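Local coordinates for putative polyprenyl synthetase (Streptomyces coelicolor, PDB 3NF2), which is a putative polyprenyl synthetase that probably builds isoprenoid chains by magnesium-dependent joining of prenyl diphosphates, as in the FPP/GGPP synthase family, at residues P18-A23 / V83-N88; G228-P233 / A293-A298. All coordinates share one frame; numbering follows the deposited sequence.

Contact 1: P18-A23 / V83-N88. With SO4 (sulfate ion), chain B.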
loop_
_atom_site.group_PDB
_atom_site.type_symbol
_atom_site.label_atom_id
_atom_site.label_comp_id
_atom_site.label_asym_id
_atom_site.label_seq_id
_atom_site.Cartn_x
_atom_site.Cartn_y
_atom_site.Cartn_z
ATOM N N PRO A 18 10.724 7.616 18.897
ATOM C CA PRO A 18 9.524 7.957 19.690
ATOM C C PRO A 18 8.374 8.567 18.881
ATOM O O PRO A 18 7.215 8.351 19.226
ATOM C CB PRO A 18 10.043 8.990 20.709
ATOM C CG PRO A 18 11.518 8.799 20.741
ATOM C CD PRO A 18 11.887 8.408 19.338
ATOM N N VAL A 19 8.693 9.318 17.826
ATOM C CA VAL A 19 7.661 9.892 16.950
ATOM C C VAL A 19 6.958 8.792 16.135
ATOM O O VAL A 19 5.729 8.795 15.997
ATOM C CB VAL A 19 8.242 11.004 16.038
ATOM C CG1 VAL A 19 7.193 11.548 15.074
ATOM C CG2 VAL A 19 8.792 12.145 16.887
ATOM N N LEU A 20 7.742 7.840 15.634
ATOM C CA LEU A 20 7.201 6.701 14.895
ATOM C C LEU A 20 6.393 5.765 15.801
ATOM O O LEU A 20 5.287 5.344 15.425
ATOM C CB LEU A 20 8.316 5.940 14.164
ATOM C CG LEU A 20 7.973 4.607 13.468
ATOM C CD1 LEU A 20 8.707 4.500 12.170
ATOM C CD2 LEU A 20 8.342 3.409 14.331
ATOM N N ARG A 21 6.943 5.444 16.977
ATOM C CA ARG A 21 6.241 4.599 17.962
ATOM C C ARG A 21 4.877 5.186 18.361
ATOM O O ARG A 21 3.878 4.458 18.384
ATOM C CB ARG A 21 7.127 4.311 19.186
ATOM C CG ARG A 21 6.384 3.974 20.474
ATOM C CD ARG A 21 6.411 2.497 20.836
ATOM N NE ARG A 21 7.651 2.100 21.506
ATOM C CZ ARG A 21 7.759 1.084 22.362
ATOM N NH1 ARG A 21 8.935 0.806 22.910
ATOM N NH2 ARG A 21 6.698 0.352 22.688
ATOM N N ALA A 22 4.835 6.497 18.616
ATOM C CA ALA A 22 3.584 7.191 18.951
ATOM C C ALA A 22 2.575 7.194 17.804
ATOM O O ALA A 22 1.371 7.136 18.045
ATOM C CB ALA A 22 3.844 8.617 19.432
ATOM N N ALA A 23 3.057 7.256 16.564
ATOM C CA ALA A 23 2.145 7.250 15.415
ATOM C C ALA A 23 1.601 5.851 15.179
ATOM O O ALA A 23 0.456 5.683 14.791
ATOM C CB ALA A 23 2.831 7.789 14.171
ATOM N N VAL A 83 10.098 7.719 5.883
ATOM C CA VAL A 83 11.041 6.788 5.259
ATOM C C VAL A 83 11.057 5.438 5.993
ATOM O O VAL A 83 11.044 4.373 5.361
ATOM C CB VAL A 83 12.476 7.389 5.176
ATOM C CG1 VAL A 83 13.512 6.315 4.927
ATOM C CG2 VAL A 83 12.569 8.404 4.049
ATOM N N GLU A 84 11.053 5.488 7.321
ATOM C CA GLU A 84 11.049 4.276 8.124
ATOM C C GLU A 84 9.754 3.493 7.980
ATOM O O GLU A 84 9.761 2.260 7.998
ATOM C CB GLU A 84 11.280 4.612 9.591
ATOM C CG GLU A 84 12.715 4.978 9.933
ATOM C CD GLU A 84 13.728 4.074 9.263
ATOM O OE1 GLU A 84 14.308 4.506 8.244
ATOM O OE2 GLU A 84 13.931 2.938 9.749
ATOM N N LEU A 85 8.648 4.223 7.847
ATOM C CA LEU A 85 7.329 3.630 7.697
ATOM C C LEU A 85 7.193 2.895 6.367
ATOM O O LEU A 85 6.734 1.748 6.341
ATOM C CB LEU A 85 6.232 4.689 7.865
ATOM C CG LEU A 85 5.945 5.120 9.307
ATOM C CD1 LEU A 85 5.071 6.380 9.345
ATOM C CD2 LEU A 85 5.316 3.999 10.137
ATOM N N VAL A 86 7.614 3.556 5.283
ATOM C CA VAL A 86 7.618 2.968 3.939
ATOM C C VAL A 86 8.540 1.760 3.896
ATOM O O VAL A 86 8.176 0.707 3.340
ATOM C CB VAL A 86 8.031 3.993 2.849
ATOM C CG1 VAL A 86 8.316 3.303 1.530
ATOM C CG2 VAL A 86 6.932 5.009 2.632
ATOM N N HIS A 87 9.710 1.904 4.525
ATOM C CA HIS A 87 10.656 0.801 4.675
ATOM C C HIS A 87 9.998 -0.424 5.283
ATOM O O HIS A 87 10.145 -1.524 4.764
ATOM C CB HIS A 87 11.864 1.207 5.525
ATOM C CG HIS A 87 12.739 0.058 5.917
ATOM N ND1 HIS A 87 13.485 -0.655 5.002
ATOM C CD2 HIS A 87 12.987 -0.503 7.124
ATOM C CE1 HIS A 87 14.151 -1.610 5.629
ATOM N NE2 HIS A 87 13.874 -1.535 6.919
ATOM N N ASN A 88 9.262 -0.224 6.371
ATOM C CA ASN A 88 8.649 -1.335 7.091
ATOM C C ASN A 88 7.406 -1.934 6.420
ATOM O O ASN A 88 7.156 -3.135 6.537
ATOM C CB ASN A 88 8.391 -0.942 8.538
ATOM C CG ASN A 88 9.672 -0.867 9.342
ATOM O OD1 ASN A 88 10.190 -1.889 9.815
ATOM N ND2 ASN A 88 10.198 0.338 9.495
HETATM S S SO4 B . 17.072 -1.998 8.989
HETATM O O1 SO4 B . 16.273 -0.901 9.537
HETATM O O2 SO4 B . 18.115 -2.336 9.955
HETATM O O3 SO4 B . 16.190 -3.146 8.752
HETATM O O4 SO4 B . 17.710 -1.612 7.723
#

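Contact 2: G228-P233 / A293-A298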
loop_
_atom_site.group_PDB
_atom_site.type_symbol
_atom_site.label_atom_id
_atom_site.label_comp_id
_atom_site.label_asym_id
_atom_site.label_seq_id
_atom_site.Cartn_x
_atom_site.Cartn_y
_atom_site.Cartn_z
ATOM N N GLY A 228 26.839 -10.897 3.037
ATOM C CA GLY A 228 25.879 -12.009 2.977
ATOM C C GLY A 228 26.533 -13.353 2.663
ATOM O O GLY A 228 26.083 -14.398 3.127
ATOM N N ILE A 229 27.603 -13.330 1.877
ATOM C CA ILE A 229 28.384 -14.544 1.643
ATOM C C ILE A 229 29.578 -14.699 2.603
ATOM O O ILE A 229 29.624 -15.643 3.375
ATOM C CB ILE A 229 28.849 -14.671 0.179
ATOM C CG1 ILE A 229 27.650 -14.544 -0.778
ATOM C CG2 ILE A 229 29.600 -16.003 -0.024
ATOM C CD1 ILE A 229 28.033 -14.245 -2.220
ATOM N N TRP A 230 30.530 -13.771 2.576
ATOM C CA TRP A 230 31.783 -13.975 3.331
ATOM C C TRP A 230 31.840 -13.441 4.758
ATOM O O TRP A 230 32.904 -13.462 5.377
ATOM C CB TRP A 230 32.972 -13.452 2.539
ATOM C CG TRP A 230 33.206 -14.257 1.320
ATOM C CD1 TRP A 230 33.865 -15.452 1.241
ATOM C CD2 TRP A 230 32.772 -13.943 -0.007
ATOM N NE1 TRP A 230 33.878 -15.897 -0.063
ATOM C CE2 TRP A 230 33.214 -14.991 -0.849
ATOM C CE3 TRP A 230 32.055 -12.875 -0.568
ATOM C CZ2 TRP A 230 32.964 -15.005 -2.221
ATOM C CZ3 TRP A 230 31.806 -12.890 -1.937
ATOM C CH2 TRP A 230 32.256 -13.954 -2.747
ATOM N N GLY A 231 30.702 -12.984 5.279
ATOM C CA GLY A 231 30.638 -12.398 6.611
ATOM C C GLY A 231 30.766 -13.407 7.734
ATOM O O GLY A 231 30.245 -14.521 7.647
ATOM N N ASP A 232 31.467 -12.998 8.789
ATOM C CA ASP A 232 31.685 -13.819 9.972
ATOM C C ASP A 232 30.444 -13.741 10.864
ATOM O O ASP A 232 29.977 -12.638 11.148
ATOM C CB ASP A 232 32.929 -13.302 10.709
ATOM C CG ASP A 232 33.250 -14.088 11.979
ATOM O OD1 ASP A 232 33.092 -15.331 11.996
ATOM O OD2 ASP A 232 33.687 -13.447 12.960
ATOM N N PRO A 233 29.892 -14.908 11.289
ATOM C CA PRO A 233 28.745 -15.022 12.216
ATOM C C PRO A 233 28.826 -14.177 13.497
ATOM O O PRO A 233 27.793 -13.895 14.112
ATOM C CB PRO A 233 28.751 -16.507 12.593
ATOM C CG PRO A 233 29.293 -17.187 11.407
ATOM C CD PRO A 233 30.235 -16.224 10.711
ATOM N N ALA A 293 33.913 -20.099 -2.887
ATOM C CA ALA A 293 35.233 -20.270 -3.489
ATOM C C ALA A 293 35.197 -20.180 -5.021
ATOM O O ALA A 293 36.074 -19.553 -5.625
ATOM C CB ALA A 293 35.855 -21.578 -3.020
ATOM N N LEU A 294 34.162 -20.751 -5.642
ATOM C CA LEU A 294 33.991 -20.637 -7.102
ATOM C C LEU A 294 33.625 -19.232 -7.575
ATOM O O LEU A 294 34.084 -18.807 -8.625
ATOM C CB LEU A 294 32.958 -21.641 -7.631
ATOM C CG LEU A 294 33.344 -23.103 -7.894
ATOM C CD1 LEU A 294 32.090 -23.940 -7.930
ATOM C CD2 LEU A 294 34.158 -23.293 -9.190
ATOM N N ILE A 295 32.792 -18.521 -6.807
ATOM C CA ILE A 295 32.450 -17.113 -7.108
ATOM C C ILE A 295 33.707 -16.240 -7.026
ATOM O O ILE A 295 33.946 -15.394 -7.888
ATOM C CB ILE A 295 31.354 -16.559 -6.150
ATOM C CG1 ILE A 295 30.006 -17.222 -6.410
ATOM C CG2 ILE A 295 31.175 -15.028 -6.295
ATOM C CD1 ILE A 295 29.082 -17.145 -5.190
ATOM N N GLU A 296 34.509 -16.458 -5.995
ATOM C CA GLU A 296 35.784 -15.762 -5.892
ATOM C C GLU A 296 36.723 -16.047 -7.083
ATOM O O GLU A 296 37.217 -15.098 -7.710
ATOM C CB GLU A 296 36.467 -16.015 -4.538
ATOM C CG GLU A 296 37.637 -15.059 -4.298
ATOM C CD GLU A 296 38.059 -14.923 -2.843
ATOM O OE1 GLU A 296 37.516 -15.636 -1.969
ATOM O OE2 GLU A 296 38.946 -14.082 -2.579
ATOM N N GLU A 297 36.922 -17.327 -7.429
ATOM C CA GLU A 297 37.735 -17.672 -8.617
ATOM C C GLU A 297 37.249 -16.999 -9.901
ATOM O O GLU A 297 38.066 -16.509 -10.686
ATOM C CB GLU A 297 37.887 -19.191 -8.833
ATOM C CG GLU A 297 38.919 -19.531 -9.943
ATOM C CD GLU A 297 39.089 -21.023 -10.239
ATOM O OE1 GLU A 297 39.469 -21.359 -11.383
ATOM O OE2 GLU A 297 38.873 -21.860 -9.340
ATOM N N ALA A 298 35.932 -16.923 -10.098
ATOM C CA ALA A 298 35.387 -16.262 -11.297
ATOM C C ALA A 298 35.472 -14.733 -11.254
ATOM O O ALA A 298 35.059 -14.052 -12.202
ATOM C CB ALA A 298 33.954 -16.715 -11.553
#

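Contact 1: P18-A23 / V83-N88
L20 meets E84 at its CB, while the flat groups of this site, the E84 carboxylate and the H87 imidazole, have their partners elsewhere. A sulfate lies at the edge of the H87 ring, near its plane. H87 NE2 gives it a weak bond, 3.4 Å to SO4 O3 with an N-H...O angle of 150°. R58, R104 and the backbone N of K55 also hold this anion. The E84 carboxylate is turned off the contact and forms a salt bridge through OE1 to NE of R58. E84 thus positions an arginine that itself grips the sulfate. Beyond CB the chain of E84 leads away from L20, and it bends at chi2 (-43°) on its way to R58.

The two segments are turns of helices 5-25 and 77-98 in the all-helical isoprenoid synthase fold. Helix 77-98 ends in the aspartate-rich DDLMD run of the family. The sulfate, probably from the crystallisation liquor, sits in a basic pocket consistent with the site where relatives bind the diphosphate of isopentenyl diphosphate.

Between the helices the touching is apolar and small, 135 Å² in all. One methyl of L20 does the work. L20 CD1 reaches E84 CB at 3.6 Å, and the two side chains cross at about a right angle. L20 CD1 also lies 4.0 Å from L85 CD2. Here the side chains run past each other in opposite directions. CG of L20 stands anti to the backbone N (chi1 173°), which sends the branch toward helix 77-98. L85 continues onto L125 and A129 of helix 115-134, and F39 and W41 pack against L20.

Contact 2: G228-P233 / A293-A298
The CA atoms of I229 and I295 lie 10.0 Å apart, so the last turn of helix 203-230 and the last turn of helix 285-297 meet through side chains alone. The backbone of 228-233 then leaves the helix at G231. D232 takes the N-cap position of the short helix 233-236.

W230 carries much of the contact. One face of its indole is covered from within its own segment, by CG2 of I229, 3.7 Å above the plane and over the centre. I295 comes to the edge of the ring instead. I295 CG2 touches W230 CH2 at 3.9 Å, near the ring plane. The methyl stands anti to the backbone N of I295, and this turns it toward the indole. Beside it, CD1 of I229 and CD1 of I295 approach to 4.3 Å, a looser apolar touch.

Residues 228-230 close the DDLLGIW run, which corresponds to the second aspartate-rich motif of the FPP/GGPP synthase family. G228 stands where relatives usually have the last aspartate of that motif. Within the isoprenoid synthase fold, helix 285-297 packs at the C-terminal end of helix 203-230. P252 and L244 each touch both isoleucines, and A256 and L267 also pack on I295.

E296 lies at the more exposed side. E296 OE1 is 4.1 Å from W230 NE1, too far for a hydrogen bond, and the carboxylate is turned 74° from the ring plane. The stronger partner of OE1 is R301, through a salt bridge. R301 also makes a cation-pi contact with W230. The guanidinium group thus ties the carboxylate and the indole together. A different sulfate, probably from the crystallisation liquor, lies about 4 Å from the W230 side chain.

Contact 1 closes before contact 2 opens, and the two share no helix. Their centres are 34 Å apart, on opposite sides of the chain's centre, and their nearest atoms are about 16 Å apart. Contact 1 joins helices 5-25 and 77-98; contact 2 joins helices 203-230 and 285-297. Helices 77-98 and 203-230 each carry one of the two aspartate-rich sequences of the family. In relatives these sequences bind magnesium and the allylic diphosphate. Contact 1 packs the N-terminal helix against the helix that carries one of them, earlier along it, and contact 2 packs a later helix at the end of the other.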